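Local structure of putative isocitrate dehydrogenase, NAD-dependent (Methylococcus capsulatus, 6LKY) at residues 172-177 and 205-210; 113-118 and 222-227; 145-150 and 186-191; 120-125 and 226-231. The protein probably catalyses the NAD-dependent oxidative decarboxylation of isocitrate to 2-oxoglutarate, most likely with the help of a magnesium ion. The protein carries 1 engineered substitution. All coordinates share one frame; numbering follows the deposited sequence. Where two conformers were deposited one is given.

Interaction 1 of 4, residues 172-177 and 205-210; sequences VHKANI and IVDACS. With NAD (nicotinamide-adenine-dinucleotide), chain H.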
# COMPACT_ATOMS: atom_id res chain seq x y z
N VAL A 172 -7.15 -9.87 -2.51
CA VAL A 172 -6.24 -9.21 -1.57
C VAL A 172 -7.02 -8.68 -0.39
O VAL A 172 -8.07 -8.04 -0.56
CB VAL A 172 -5.42 -8.11 -2.26
CG1 VAL A 172 -4.38 -7.51 -1.28
CG2 VAL A 172 -4.71 -8.72 -3.48
N HIS A 173 -6.53 -8.93 0.83
CA HIS A 173 -7.33 -8.68 2.02
C HIS A 173 -6.42 -8.42 3.22
O HIS A 173 -5.19 -8.51 3.13
CB HIS A 173 -8.23 -9.89 2.31
CG HIS A 173 -7.46 -11.13 2.61
ND1 HIS A 173 -7.02 -11.43 3.88
CD2 HIS A 173 -6.98 -12.10 1.80
CE1 HIS A 173 -6.34 -12.57 3.85
NE2 HIS A 173 -6.30 -13.00 2.60
N LYS A 174 -7.04 -8.08 4.35
CA LYS A 174 -6.37 -8.03 5.64
C LYS A 174 -7.25 -8.74 6.68
O LYS A 174 -7.62 -8.20 7.72
CB LYS A 174 -6.04 -6.58 6.00
CG LYS A 174 -5.13 -6.41 7.23
CD LYS A 174 -3.66 -6.61 6.91
CE LYS A 174 -2.81 -6.55 8.19
NZ LYS A 174 -1.38 -6.93 7.96
N ALA A 175 -7.59 -9.99 6.39
CA ALA A 175 -8.60 -10.68 7.18
C ALA A 175 -8.05 -11.22 8.50
O ALA A 175 -8.83 -11.71 9.32
CB ALA A 175 -9.26 -11.80 6.37
N ASN A 176 -6.73 -11.19 8.70
CA ASN A 176 -6.23 -11.53 10.03
C ASN A 176 -6.53 -10.44 11.05
O ASN A 176 -6.79 -10.75 12.22
CB ASN A 176 -4.72 -11.84 9.99
CG ASN A 176 -3.90 -10.79 9.24
OD1 ASN A 176 -4.42 -9.91 8.53
ND2 ASN A 176 -2.58 -10.89 9.40
N ILE A 177 -6.52 -9.18 10.63
CA ILE A 177 -6.79 -8.06 11.53
C ILE A 177 -8.23 -7.57 11.39
O ILE A 177 -8.90 -7.29 12.38
CB ILE A 177 -5.80 -6.90 11.28
CG1 ILE A 177 -4.36 -7.41 11.38
CG2 ILE A 177 -6.09 -5.73 12.23
CD1 ILE A 177 -4.04 -8.04 12.74
N ILE A 205 -2.51 -11.47 1.86
CA ILE A 205 -2.63 -10.35 2.78
C ILE A 205 -1.94 -9.13 2.17
O ILE A 205 -0.88 -9.24 1.55
CB ILE A 205 -2.06 -10.71 4.17
CG1 ILE A 205 -2.68 -12.03 4.65
CG2 ILE A 205 -2.41 -9.62 5.18
CD1 ILE A 205 -2.14 -12.54 6.00
N VAL A 206 -2.56 -7.96 2.35
CA VAL A 206 -2.23 -6.78 1.54
C VAL A 206 -0.76 -6.36 1.69
O VAL A 206 -0.14 -5.91 0.72
CB VAL A 206 -3.20 -5.62 1.86
CG1 VAL A 206 -3.05 -5.14 3.32
CG2 VAL A 206 -3.03 -4.48 0.87
N ASP A 207 -0.16 -6.51 2.89
CA ASP A 207 1.23 -6.05 3.05
C ASP A 207 2.23 -6.97 2.34
O ASP A 207 3.13 -6.51 1.61
CB ASP A 207 1.60 -5.88 4.54
CG ASP A 207 1.26 -7.12 5.38
OD1 ASP A 207 0.68 -8.08 4.84
OD2 ASP A 207 1.57 -7.12 6.60
N ALA A 208 2.08 -8.29 2.53
CA ALA A 208 2.89 -9.23 1.76
C ALA A 208 2.65 -9.07 0.26
O ALA A 208 3.57 -9.18 -0.54
CB ALA A 208 2.59 -10.67 2.21
N CYS A 209 1.39 -8.81 -0.12
CA CYS A 209 1.09 -8.59 -1.53
C CYS A 209 1.83 -7.38 -2.10
O CYS A 209 2.27 -7.40 -3.25
CB CYS A 209 -0.42 -8.42 -1.71
SG CYS A 209 -0.98 -8.30 -3.41
N SER A 210 1.94 -6.31 -1.31
CA SER A 210 2.69 -5.14 -1.76
C SER A 210 4.16 -5.48 -1.97
O SER A 210 4.77 -5.09 -2.99
CB SER A 210 2.54 -3.99 -0.76
OG SER A 210 1.18 -3.69 -0.52
PA NAD H . 4.73 -13.88 5.53
O1A NAD H . 4.74 -15.06 6.46
O2A NAD H . 5.63 -12.75 6.01
O5B NAD H . 5.19 -14.43 4.11
C5B NAD H . 5.24 -13.56 2.98
C4B NAD H . 6.26 -14.11 1.98
O4B NAD H . 7.59 -13.84 2.46
C3B NAD H . 6.13 -15.63 1.87
O3B NAD H . 6.25 -16.06 0.52
C2B NAD H . 7.29 -16.14 2.71
O2B NAD H . 7.87 -17.38 2.32
C1B NAD H . 8.34 -15.05 2.61
N9A NAD H . 9.05 -15.17 3.89
C8A NAD H . 8.85 -14.08 4.85
N7A NAD H . 9.98 -14.25 5.80
C5A NAD H . 11.11 -14.34 4.84
C6A NAD H . 12.49 -14.82 5.28
N6A NAD H . 12.62 -14.97 6.73
N1A NAD H . 12.83 -15.98 4.44
C2A NAD H . 12.65 -15.58 3.04
N3A NAD H . 11.24 -15.65 2.64
C4A NAD H . 10.51 -15.32 3.87
O3 NAD H . 3.27 -13.25 5.40
PN NAD H . 1.88 -14.05 5.25
O1N NAD H . 2.05 -15.33 4.48
O2N NAD H . 0.96 -13.08 4.56
O5D NAD H . 1.39 -14.34 6.75
C5D NAD H . 1.71 -15.54 7.46
C4D NAD H . 1.36 -15.39 8.95
O4D NAD H . 2.27 -14.48 9.62
C3D NAD H . -0.05 -14.83 9.19
O3D NAD H . -0.73 -15.62 10.17
C2D NAD H . 0.20 -13.43 9.74
O2D NAD H . -0.79 -13.05 10.72
C1D NAD H . 1.54 -13.55 10.44
N1N NAD H . 2.17 -12.22 10.51
C2N NAD H . 3.11 -12.19 11.63
C3N NAD H . 4.21 -11.12 11.59
C7N NAD H . 4.85 -10.71 12.93
O7N NAD H . 4.55 -11.69 13.91
N7N NAD H . 4.63 -9.35 13.43
C4N NAD H . 4.20 -10.10 10.46
C5N NAD H . 3.37 -10.41 9.22
C6N NAD H . 2.54 -11.69 9.18

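Interaction 2 of 4, residues 113-118 and 222-227; sequences VTVREN and VLVTTN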
# COMPACT_ATOMS: atom_id res chain seq x y z
N VAL A 113 -4.23 -6.64 -13.93
CA VAL A 113 -5.42 -5.80 -13.88
C VAL A 113 -5.95 -5.81 -12.46
O VAL A 113 -6.23 -6.88 -11.90
CB VAL A 113 -6.50 -6.27 -14.87
CG1 VAL A 113 -7.72 -5.35 -14.79
CG2 VAL A 113 -5.94 -6.32 -16.31
N THR A 114 -6.10 -4.62 -11.87
CA THR A 114 -6.73 -4.48 -10.55
C THR A 114 -8.23 -4.25 -10.72
O THR A 114 -8.66 -3.38 -11.48
CB THR A 114 -6.10 -3.33 -9.75
OG1 THR A 114 -4.72 -3.62 -9.51
CG2 THR A 114 -6.79 -3.18 -8.40
N VAL A 115 -9.02 -5.06 -10.02
CA VAL A 115 -10.46 -4.91 -9.94
C VAL A 115 -10.79 -4.50 -8.51
O VAL A 115 -10.76 -5.32 -7.59
CB VAL A 115 -11.17 -6.21 -10.36
CG1 VAL A 115 -12.68 -6.08 -10.24
CG2 VAL A 115 -10.77 -6.59 -11.80
N ARG A 116 -11.11 -3.22 -8.35
CA ARG A 116 -11.32 -2.60 -7.05
C ARG A 116 -12.80 -2.36 -6.83
O ARG A 116 -13.47 -1.73 -7.68
CB ARG A 116 -10.52 -1.28 -6.92
CG ARG A 116 -11.36 -0.09 -6.42
CD ARG A 116 -10.65 0.90 -5.53
NE ARG A 116 -10.16 2.05 -6.27
CZ ARG A 116 -10.16 3.31 -5.86
NH1 ARG A 116 -10.70 3.67 -4.70
NH2 ARG A 116 -9.67 4.25 -6.65
N GLU A 117 -13.32 -2.88 -5.73
CA GLU A 117 -14.66 -2.51 -5.28
C GLU A 117 -14.73 -1.00 -5.11
O GLU A 117 -13.85 -0.38 -4.50
CB GLU A 117 -14.99 -3.22 -3.96
CG GLU A 117 -16.49 -3.32 -3.67
CD GLU A 117 -17.13 -1.97 -3.36
OE1 GLU A 117 -16.53 -1.19 -2.57
OE2 GLU A 117 -18.22 -1.68 -3.91
N ASN A 118 -15.78 -0.41 -5.65
CA ASN A 118 -15.77 1.01 -5.94
C ASN A 118 -16.81 1.80 -5.16
O ASN A 118 -16.86 3.02 -5.32
CB ASN A 118 -16.02 1.21 -7.45
CG ASN A 118 -15.21 2.35 -8.05
OD1 ASN A 118 -14.18 2.76 -7.51
ND2 ASN A 118 -15.67 2.84 -9.20
N VAL A 222 -5.17 -11.07 -12.45
CA VAL A 222 -6.25 -10.23 -11.96
C VAL A 222 -6.16 -10.18 -10.45
O VAL A 222 -6.04 -11.23 -9.81
CB VAL A 222 -7.63 -10.75 -12.41
CG1 VAL A 222 -8.74 -9.85 -11.87
CG2 VAL A 222 -7.68 -10.85 -13.93
N LEU A 223 -6.16 -8.97 -9.89
CA LEU A 223 -6.28 -8.76 -8.45
C LEU A 223 -7.69 -8.28 -8.18
O LEU A 223 -8.17 -7.41 -8.89
CB LEU A 223 -5.29 -7.70 -7.96
CG LEU A 223 -3.80 -8.00 -8.00
CD1 LEU A 223 -3.24 -7.64 -9.37
CD2 LEU A 223 -3.13 -7.20 -6.89
N VAL A 224 -8.35 -8.83 -7.17
CA VAL A 224 -9.66 -8.32 -6.76
C VAL A 224 -9.57 -7.92 -5.30
O VAL A 224 -9.01 -8.66 -4.47
CB VAL A 224 -10.80 -9.32 -7.02
CG1 VAL A 224 -10.71 -10.54 -6.10
CG2 VAL A 224 -12.17 -8.62 -6.87
N THR A 225 -10.06 -6.72 -4.99
CA THR A 225 -9.87 -6.25 -3.62
C THR A 225 -10.86 -5.13 -3.32
O THR A 225 -11.65 -4.72 -4.18
CB THR A 225 -8.41 -5.82 -3.40
OG1 THR A 225 -8.19 -5.61 -2.00
CG2 THR A 225 -8.08 -4.57 -4.17
N THR A 226 -10.83 -4.68 -2.07
CA THR A 226 -11.74 -3.66 -1.58
C THR A 226 -11.20 -2.27 -1.92
O THR A 226 -10.09 -2.10 -2.43
CB THR A 226 -12.00 -3.87 -0.08
OG1 THR A 226 -10.77 -4.04 0.60
CG2 THR A 226 -12.83 -5.15 0.14
N ASN A 227 -12.00 -1.25 -1.58
CA ASN A 227 -11.84 0.10 -2.14
C ASN A 227 -10.46 0.69 -1.86
O ASN A 227 -9.70 1.00 -2.78
CB ASN A 227 -12.97 0.97 -1.56
CG ASN A 227 -13.51 1.99 -2.56
OD1 ASN A 227 -12.76 2.59 -3.32
ND2 ASN A 227 -14.84 2.18 -2.56
O HOH W 1 -14.60 -2.00 -0.74
O HOH W 2 -14.05 4.49 -5.03

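Interaction 3 of 4, residues 145-150 and 186-191; sequences VTRKGS and LEIGRE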
# COMPACT_ATOMS: atom_id res chain seq x y z
N VAL A 145 -18.62 -3.35 4.63
CA VAL A 145 -18.64 -4.42 3.64
C VAL A 145 -20.00 -5.10 3.72
O VAL A 145 -20.40 -5.55 4.80
CB VAL A 145 -17.52 -5.44 3.89
CG1 VAL A 145 -17.70 -6.67 3.01
CG2 VAL A 145 -16.16 -4.79 3.67
N THR A 146 -20.70 -5.16 2.59
CA THR A 146 -21.97 -5.88 2.46
C THR A 146 -21.74 -7.18 1.69
O THR A 146 -20.81 -7.28 0.88
CB THR A 146 -23.04 -5.07 1.72
OG1 THR A 146 -22.58 -4.78 0.40
CG2 THR A 146 -23.38 -3.78 2.45
N ARG A 147 -22.59 -8.17 1.97
CA ARG A 147 -22.57 -9.41 1.20
C ARG A 147 -22.76 -9.14 -0.30
O ARG A 147 -22.03 -9.69 -1.13
CB ARG A 147 -23.64 -10.38 1.72
CG ARG A 147 -23.70 -11.72 0.96
CD ARG A 147 -24.67 -12.73 1.63
NE ARG A 147 -24.25 -13.09 2.99
CZ ARG A 147 -23.27 -13.94 3.27
NH1 ARG A 147 -22.60 -14.53 2.29
NH2 ARG A 147 -22.95 -14.22 4.52
N LYS A 148 -23.70 -8.27 -0.66
CA LYS A 148 -23.99 -8.20 -2.09
C LYS A 148 -22.96 -7.36 -2.83
O LYS A 148 -22.61 -7.69 -3.98
CB LYS A 148 -25.40 -7.64 -2.35
CG LYS A 148 -26.53 -8.24 -1.50
CD LYS A 148 -27.08 -9.56 -2.07
CE LYS A 148 -26.28 -10.79 -1.58
NZ LYS A 148 -26.97 -12.10 -1.84
N GLY A 149 -22.38 -6.35 -2.17
CA GLY A 149 -21.26 -5.63 -2.76
C GLY A 149 -20.06 -6.52 -3.04
O GLY A 149 -19.45 -6.46 -4.12
N SER A 150 -19.73 -7.39 -2.08
CA SER A 150 -18.62 -8.31 -2.26
C SER A 150 -18.90 -9.31 -3.37
O SER A 150 -18.03 -9.59 -4.21
CB SER A 150 -18.33 -9.05 -0.95
OG SER A 150 -18.23 -8.14 0.11
N LEU A 186 -13.21 -12.13 2.06
CA LEU A 186 -12.44 -13.33 1.74
C LEU A 186 -13.33 -14.58 1.67
O LEU A 186 -13.22 -15.40 0.76
CB LEU A 186 -11.33 -13.52 2.77
CG LEU A 186 -10.49 -14.79 2.65
CD1 LEU A 186 -9.80 -14.86 1.29
CD2 LEU A 186 -9.46 -14.87 3.76
N GLU A 187 -14.21 -14.74 2.66
CA GLU A 187 -15.09 -15.92 2.70
C GLU A 187 -15.99 -15.97 1.48
O GLU A 187 -16.16 -17.03 0.85
CB GLU A 187 -15.91 -15.88 3.99
CG GLU A 187 -16.96 -16.97 4.10
CD GLU A 187 -17.97 -16.65 5.18
OE1 GLU A 187 -17.54 -16.50 6.35
OE2 GLU A 187 -19.18 -16.54 4.87
N ILE A 188 -16.59 -14.83 1.12
CA ILE A 188 -17.42 -14.78 -0.07
C ILE A 188 -16.59 -15.10 -1.32
O ILE A 188 -17.05 -15.82 -2.21
CB ILE A 188 -18.12 -13.42 -0.17
CG1 ILE A 188 -19.21 -13.34 0.90
CG2 ILE A 188 -18.65 -13.22 -1.56
CD1 ILE A 188 -19.76 -11.95 1.15
N GLY A 189 -15.36 -14.56 -1.40
CA GLY A 189 -14.52 -14.87 -2.55
C GLY A 189 -14.22 -16.35 -2.68
O GLY A 189 -14.23 -16.91 -3.78
N ARG A 190 -13.92 -17.01 -1.56
CA ARG A 190 -13.67 -18.45 -1.59
C ARG A 190 -14.90 -19.21 -2.05
O ARG A 190 -14.79 -20.19 -2.81
CB ARG A 190 -13.22 -18.95 -0.21
CG ARG A 190 -11.82 -18.51 0.10
CD ARG A 190 -11.37 -18.88 1.48
NE ARG A 190 -9.93 -18.67 1.59
CZ ARG A 190 -9.26 -18.68 2.73
NH1 ARG A 190 -9.90 -18.88 3.88
NH2 ARG A 190 -7.95 -18.50 2.72
N GLU A 191 -16.09 -18.78 -1.63
CA GLU A 191 -17.30 -19.47 -2.09
C GLU A 191 -17.50 -19.27 -3.59
O GLU A 191 -17.74 -20.23 -4.33
CB GLU A 191 -18.52 -19.00 -1.29
CG GLU A 191 -18.59 -19.64 0.08
CD GLU A 191 -19.51 -18.91 1.06
OE1 GLU A 191 -19.49 -19.28 2.26
OE2 GLU A 191 -20.25 -17.99 0.65

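Interaction 4 of 4, residues 120-125 and 226-231; sequences EGLYAG and TNLFGD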
# COMPACT_ATOMS: atom_id res chain seq x y z
N GLU A 120 -18.04 0.91 -1.52
CA GLU A 120 -18.17 0.85 -0.06
C GLU A 120 -16.80 0.73 0.62
O GLU A 120 -15.86 1.44 0.25
CB GLU A 120 -19.12 -0.30 0.33
CG GLU A 120 -18.80 -1.66 -0.33
CD GLU A 120 -19.78 -2.78 0.04
OE1 GLU A 120 -20.98 -2.49 0.23
OE2 GLU A 120 -19.35 -3.97 0.11
N GLY A 121 -16.66 -0.15 1.62
CA GLY A 121 -15.40 -0.22 2.36
C GLY A 121 -15.15 1.07 3.12
O GLY A 121 -16.07 1.67 3.69
N LEU A 122 -13.90 1.53 3.10
CA LEU A 122 -13.56 2.77 3.80
C LEU A 122 -13.98 4.03 3.03
O LEU A 122 -13.70 5.14 3.49
CB LEU A 122 -12.07 2.83 4.12
CG LEU A 122 -11.57 2.02 5.33
CD1 LEU A 122 -10.11 1.74 5.21
CD2 LEU A 122 -11.85 2.72 6.64
N TYR A 123 -14.68 3.88 1.91
CA TYR A 123 -15.19 5.01 1.15
C TYR A 123 -16.67 5.23 1.39
O TYR A 123 -17.30 6.05 0.71
CB TYR A 123 -14.93 4.81 -0.35
CG TYR A 123 -13.48 4.99 -0.73
CD1 TYR A 123 -12.49 4.24 -0.13
CD2 TYR A 123 -13.11 5.89 -1.73
CE1 TYR A 123 -11.16 4.39 -0.48
CE2 TYR A 123 -11.78 6.06 -2.09
CZ TYR A 123 -10.81 5.30 -1.46
OH TYR A 123 -9.48 5.44 -1.79
N ALA A 124 -17.25 4.51 2.35
CA ALA A 124 -18.67 4.64 2.65
C ALA A 124 -19.05 6.04 3.11
O ALA A 124 -20.23 6.39 3.08
CB ALA A 124 -19.06 3.62 3.72
N GLY A 125 -18.09 6.86 3.55
CA GLY A 125 -18.46 8.19 3.99
C GLY A 125 -19.02 8.25 5.40
O GLY A 125 -19.79 9.16 5.72
N THR A 226 -10.83 -4.68 -2.07
CA THR A 226 -11.74 -3.66 -1.58
C THR A 226 -11.20 -2.27 -1.92
O THR A 226 -10.09 -2.10 -2.43
CB THR A 226 -12.00 -3.87 -0.08
OG1 THR A 226 -10.77 -4.04 0.60
CG2 THR A 226 -12.83 -5.15 0.14
N ASN A 227 -12.00 -1.25 -1.58
CA ASN A 227 -11.84 0.10 -2.14
C ASN A 227 -10.46 0.69 -1.86
O ASN A 227 -9.70 1.00 -2.78
CB ASN A 227 -12.97 0.97 -1.56
CG ASN A 227 -13.51 1.99 -2.56
OD1 ASN A 227 -12.76 2.59 -3.32
ND2 ASN A 227 -14.84 2.18 -2.56
N LEU A 228 -10.10 0.84 -0.58
CA LEU A 228 -8.82 1.48 -0.26
C LEU A 228 -7.63 0.65 -0.72
O LEU A 228 -6.63 1.19 -1.21
CB LEU A 228 -8.73 1.78 1.24
CG LEU A 228 -7.46 2.52 1.69
CD1 LEU A 228 -7.32 3.84 0.95
CD2 LEU A 228 -7.44 2.77 3.19
N PHE A 229 -7.69 -0.67 -0.52
CA PHE A 229 -6.58 -1.51 -0.97
C PHE A 229 -6.42 -1.44 -2.48
O PHE A 229 -5.29 -1.41 -2.99
CB PHE A 229 -6.80 -2.97 -0.54
CG PHE A 229 -6.78 -3.19 0.94
CD1 PHE A 229 -6.30 -2.20 1.81
CD2 PHE A 229 -7.27 -4.38 1.48
CE1 PHE A 229 -6.30 -2.41 3.20
CE2 PHE A 229 -7.27 -4.60 2.87
CZ PHE A 229 -6.79 -3.61 3.73
N GLY A 230 -7.53 -1.40 -3.22
CA GLY A 230 -7.44 -1.26 -4.67
C GLY A 230 -6.79 0.04 -5.08
O GLY A 230 -5.94 0.07 -5.97
N ASP A 231 -7.16 1.13 -4.40
CA ASP A 231 -6.51 2.42 -4.65
C ASP A 231 -4.99 2.33 -4.47
O ASP A 231 -4.21 2.71 -5.36
CB ASP A 231 -7.13 3.46 -3.70
CG ASP A 231 -6.46 4.81 -3.78
OD1 ASP A 231 -6.23 5.31 -4.91
OD2 ASP A 231 -6.15 5.36 -2.71
O HOH W 3 -11.70 -0.07 1.85

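Interaction 1 of 4, residues 172-177 and 205-210
His-173 and Ile-205 meet in a parallel beta bridge where a beta-alpha-beta unit ends: strand 168-173, helix 181-193 and strand 200-205, with helix 206-215 starting directly after. Val-206 N donates to His-173 O at 2.8 Å, a rather bent bond (132°), where strand passes into helix. Ile-205 CG1 meets the His-173 ring at CE1, 3.8 Å away; chi1 of -51° sets CG1 anti to the carbonyl carbon and leaves CG2 anti to the backbone N, against CD of Lys-174 at 3.7 Å. CD1 reaches the NAD, 3.5 Å from the phosphate oxygen O2N, a van der Waals contact; the branched side chain can touch His-173, Lys-174 and the cofactor at once. Beside it the short amide of Asn-176 donates from ND2 to the ribose hydroxyl oxygen O2D of NAD at 3.1 Å, a fairly straight bond (159°). The rest of that NAD is gripped largely by the second subunit.

Lys-174 carries its ammonium group past Val-206, and NZ forms a long salt bridge of 3.3 Å with Asp-207 OD2. Its stronger partner is Asp-231 of the second subunit. Further out, Val-172 packs CG1 over the first turn of the helix and CG2 against the sulfur of Cys-209. The His-173 ring is fixed at both nitrogens, NE2 by Asp-203, and ND1 by Ala-175 N, 2.9 Å away in the ring plane.

Interaction 2 of 4, residues 113-118 and 222-227
The guanidinium of Arg-116 and the amide of Asn-227 stand steeply to each other, their planes 73° apart. Bends at chi2 and chi3 (97°) bring Arg-116 NH1 to Asn-227 OD1, which meets the guanidinium edge somewhat tilted from its plane and accepts at 2.7 Å; Asn-118 OD1 lies over one face, toward the rim. The Glu-117 carboxylate is also turned nearly at right angles to the amide; water 1 joins its OE1 to Asn-227 N, each 2.8 Å away, while Thr-119 bonds its OE2 and Glu-120 N its OE1.

Behind these groups, strands 111-117 and 222-225 are parallel neighbours in the central sheet. The hydrogen bonds Leu-223 N to Val-113 O, Val-115 N to Leu-223 O (2.7 Å), Thr-225 N to Val-115 O and Glu-117 N to Thr-225 O alternate in direction between the strands. Val-113, Val-115, Val-222 and Val-224 share one face, where beta-branched residues suit the extended chain; helix 147-163 packs on Val-113, Val-115 and Val-224.

Arg-116 sits on the other face, where NH1 also bonds a citrate, probably from the crystallisation liquor. With a leucine in its place, Asn-227 OD1 would probably lose its charged donor and the citrate a cationic partner. A buried arginine near the strand end, its NH1 shared between an amide and a tricarboxylate, is consistent with a pocket made for an acidic substrate.

Interaction 3 of 4, residues 145-150 and 186-191
Two helices of the alpha/beta fold pack together here, Ile-188 of helix 181-193 pointing at Arg-147 and Ser-150 in the capped first turn of helix 147-163. The tip of Ile-188 does most of the touching: CD1 lies 3.8 Å from Arg-147 CA and 3.9 Å from Ser-150 CB, so the ethyl arm of the isoleucine reaches between the two residues. CG1 follows, 3.9 Å from Arg-147 NH1. The arginine starts extended, CG anti to the backbone N (chi1 180°), then bends at chi3, which brings its head back across the isoleucine at a slant.

There the guanidinium edge faces two acids of the neighbouring helix, Glu-187 and Glu-191. NH2 is 4.4 Å from Glu-187 OE2 and NH1 stays slightly farther from Glu-191 OE2, too far for salt bridges, so the attraction is probably a diffuse one near solvent. A firmer partner is in the second subunit, where the carbonyl of Lys-136 takes Arg-147 NE. Strand 135-146, which leads into the helix, pairs in an antiparallel ladder with that subunit, carrying the sheet across the dimer interface.

The turn is fixed by Thr-146 at the N-cap, whose OG1 accepts from Gly-149 N at 3.0 Å; a CB on Gly-149 would clash with that hydroxyl. Ser-150 turns its OG back to donate to Thr-146 O at 2.8 Å, on the opposite face of that carbonyl from its own N.

Interaction 4 of 4, residues 120-125 and 226-231
Tyr-123 lies on the N-terminal turn of helix 227-240, carried by two overlapping beta turns, type II' over 120-123 and type I over 121-124. Its CB is 3.4 Å from Asn-227 ND2. With CG anti to the carbonyl carbon (chi1 -73°), the ring stacks flat on the Asn-227 amide, the planes 1° apart and OD1 over the ring centre, 3.4 Å above the plane. CE1 has Leu-228 CB at the ring edge, in plane, and OH ends 3.5 Å from Asp-231 OD2, badly angled for a hydrogen bond; Asp-231 instead pairs with Lys-174 of the second subunit. Losing the ring to an alanine here would probably uncover one side of the Asn-227 amide and open a gap beside Leu-228.

The same amide donates from ND2 to Glu-120 O at 3.1 Å, while its OD1 is taken by Arg-116; Tyr-123 N reaches Glu-120 O from the other face. Gly-121 takes the positive phi (65°) of the type II' turn; a CB there would point at the helix, close to Asn-227 CB. Leu-122 CD1 packs on Leu-228 CD2 at 3.5 Å, and water 3 accepts from Leu-122 N and Leu-228 N, 3.0 Å from each.

Interactions 1, 2 and 4 are buried, whereas interaction 3 is partly open to solvent and has no hydrogen bond between its segments. Interactions 1 and 2 belong to one sheet: strands 168-173 and 222-225 are neighbours, and Val-172 O is probably bonded to Thr-225 OG1. The continuous ladder of interaction 2 lies nearer the middle of the chain, the single bridge of interaction 1 at the sheet's edge beside NAD. Interactions 2 and 4 share Thr-226 and Asn-227, so one asparagine serves strand and loop. Glu-120 ties interaction 4 to the N-cap of interaction 3. Interactions 1, 3 and 4 touch the second subunit; interaction 2 does not.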